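Local coordinates for protein endoglucanase (Humicola insolens, PDB 1DYS) that hydrolyses internal beta-1,4-glucosidic linkages of cellulose as a family 6 glycoside hydrolase, taking part in the recycling of plant biomass, at residues S54-L59 with S99-L104. Sequence-based numbering, arbitrary orientation.
Sequences SNIFLL and SGELKL
Two loops at the C-terminal ends of neighbouring parallel strands, 51-53 and 79-85, meet where the Glu101 carboxylate reaches the turn at Asn55 and Ile56. Glu101 OE2 accepts from Ile56 N at 2.8 Å (N-H...O 156°), met on its syn side and 16° out of the carboxylate plane. Extended beyond CG, the Glu101 side chain carries its carboxylate over to loop 54-59; Asn87 ND2 gives OE2 a second hydrogen bond. Glu101 OE1 accepts at 2.8 Å from a water that accepts from Phe57 N, so one carboxylate serves two successive amides, directly and through water. Asn55 begins an Asx motif: its CG lies between backbone N and carbonyl carbon (chi1 54°), turning Asn55 OD1 to accept from Leu58 N at 3.0 Å, while Asn55 CB sits 3.4 Å from Glu101 OE1. The Ile56 side chain crosses that of Glu101 at about a right angle, its CG1 3.4 Å from Glu101 OE2. The family 6 fold is a distorted alpha/beta barrel with its active site at these strand ends. Another water donates to Ser54 O, of a probable substrate-binding residue, and accepts from Glu101 N. Ser99 OG is hydrogen-bonded to Asp92 OD2, probably one of two catalytic aspartates, tying loop 99-104 to the active site. Phe57 of the second subunit packs on Ile56, Glu101 and Leu102.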
loop_
_atom_site.group_PDB
_atom_site.type_symbol
_atom_site.label_atom_id
_atom_site.label_comp_id
_atom_site.label_asym_id
_atom_site.label_seq_id
_atom_site.Cartn_x
_atom_site.Cartn_y
_atom_site.Cartn_z
ATOM N N SER A 54 0.299 -10.630 -2.713
ATOM C CA SER A 54 -0.320 -9.399 -3.215
ATOM C C SER A 54 0.585 -8.501 -4.029
ATOM O O SER A 54 0.160 -7.417 -4.424
ATOM C CB SER A 54 -0.957 -8.635 -2.048
ATOM O OG SER A 54 -1.847 -9.499 -1.311
ATOM N N ASN A 55 1.827 -8.879 -4.223
ATOM C CA ASN A 55 2.768 -8.116 -5.044
ATOM C C ASN A 55 4.027 -8.957 -5.252
ATOM O O ASN A 55 4.162 -10.073 -4.731
ATOM C CB ASN A 55 3.095 -6.751 -4.461
ATOM C CG ASN A 55 3.568 -6.899 -3.039
ATOM O OD1 ASN A 55 4.569 -7.540 -2.734
ATOM N ND2 ASN A 55 2.758 -6.339 -2.133
ATOM N N ILE A 56 4.925 -8.466 -6.101
ATOM C CA ILE A 56 6.120 -9.202 -6.531
ATOM C C ILE A 56 7.034 -9.439 -5.347
ATOM O O ILE A 56 7.583 -10.551 -5.223
ATOM C CB ILE A 56 6.833 -8.456 -7.676
ATOM C CG1 ILE A 56 6.059 -8.685 -8.991
ATOM C CG2 ILE A 56 8.273 -8.930 -7.862
ATOM C CD1 ILE A 56 6.331 -7.518 -9.972
ATOM N N PHE A 57 7.181 -8.470 -4.459
ATOM C CA PHE A 57 7.962 -8.652 -3.239
ATOM C C PHE A 57 7.467 -9.899 -2.464
ATOM O O PHE A 57 8.283 -10.638 -1.913
ATOM C CB PHE A 57 7.831 -7.406 -2.375
ATOM C CG PHE A 57 8.517 -7.447 -1.042
ATOM C CD1 PHE A 57 9.857 -7.143 -0.951
ATOM C CD2 PHE A 57 7.844 -7.834 0.103
ATOM C CE1 PHE A 57 10.509 -7.172 0.270
ATOM C CE2 PHE A 57 8.462 -7.841 1.334
ATOM C CZ PHE A 57 9.814 -7.545 1.401
ATOM N N LEU A 58 6.170 -10.053 -2.315
ATOM C CA LEU A 58 5.576 -11.149 -1.592
ATOM C C LEU A 58 5.653 -12.480 -2.317
ATOM O O LEU A 58 5.233 -13.453 -1.658
ATOM C CB LEU A 58 4.157 -10.879 -1.096
ATOM C CG LEU A 58 4.047 -9.670 -0.169
ATOM C CD1 LEU A 58 2.584 -9.272 0.062
ATOM C CD2 LEU A 58 4.709 -9.982 1.176
ATOM N N LEU A 59 6.192 -12.607 -3.521
ATOM C CA LEU A 59 6.433 -13.976 -4.041
ATOM C C LEU A 59 7.261 -14.796 -3.068
ATOM O O LEU A 59 7.086 -16.026 -3.041
ATOM C CB LEU A 59 7.217 -13.892 -5.373
ATOM C CG LEU A 59 6.367 -13.378 -6.558
ATOM C CD1 LEU A 59 7.314 -12.919 -7.667
ATOM C CD2 LEU A 59 5.476 -14.512 -7.049
ATOM N N SER A 99 -5.144 -0.857 -7.549
ATOM C CA SER A 99 -4.912 -0.893 -6.114
ATOM C C SER A 99 -3.566 -1.595 -5.845
ATOM O O SER A 99 -3.206 -1.649 -4.665
ATOM C CB SER A 99 -6.009 -1.702 -5.410
ATOM O OG SER A 99 -6.078 -3.007 -5.922
ATOM N N GLY A 100 -2.912 -2.108 -6.878
ATOM C CA GLY A 100 -1.616 -2.797 -6.752
ATOM C C GLY A 100 -0.540 -2.029 -7.523
ATOM O O GLY A 100 -0.705 -0.936 -8.084
ATOM N N GLU A 101 0.620 -2.673 -7.625
ATOM C CA GLU A 101 1.788 -2.060 -8.235
ATOM C C GLU A 101 1.792 -2.067 -9.753
ATOM O O GLU A 101 2.584 -1.271 -10.319
ATOM C CB GLU A 101 3.059 -2.752 -7.688
ATOM C CG GLU A 101 3.135 -4.190 -8.246
ATOM C CD GLU A 101 4.072 -5.028 -7.399
ATOM O OE1 GLU A 101 4.748 -4.526 -6.472
ATOM O OE2 GLU A 101 4.115 -6.243 -7.685
ATOM N N LEU A 102 0.923 -2.835 -10.405
ATOM C CA LEU A 102 0.914 -2.944 -11.863
ATOM C C LEU A 102 -0.230 -2.142 -12.476
ATOM O O LEU A 102 -1.350 -2.148 -12.012
ATOM C CB LEU A 102 0.799 -4.401 -12.325
ATOM C CG LEU A 102 1.879 -5.333 -11.782
ATOM C CD1 LEU A 102 1.681 -6.728 -12.370
ATOM C CD2 LEU A 102 3.277 -4.849 -12.116
ATOM N N LYS A 103 0.147 -1.399 -13.496
ATOM C CA LYS A 103 -0.798 -0.553 -14.244
ATOM C C LYS A 103 -0.691 -0.891 -15.719
ATOM O O LYS A 103 0.426 -1.058 -16.237
ATOM C CB LYS A 103 -0.450 0.925 -14.007
ATOM C CG LYS A 103 -0.494 1.317 -12.527
ATOM C CD LYS A 103 -0.349 2.803 -12.313
ATOM C CE LYS A 103 -0.876 3.204 -10.922
ATOM N NZ LYS A 103 -0.762 4.697 -10.811
ATOM N N LEU A 104 -1.828 -0.959 -16.408
ATOM C CA LEU A 104 -1.778 -1.330 -17.827
ATOM C C LEU A 104 -0.977 -0.323 -18.632
ATOM O O LEU A 104 -0.193 -0.758 -19.482
ATOM C CB LEU A 104 -3.168 -1.563 -18.403
ATOM C CG LEU A 104 -3.895 -2.814 -17.877
ATOM C CD1 LEU A 104 -5.339 -2.742 -18.333
ATOM C CD2 LEU A 104 -3.198 -4.072 -18.375
HETATM O O HOH W 1 0.633 -4.954 -6.038
HETATM O O HOH W 2 6.827 -5.804 -5.149
#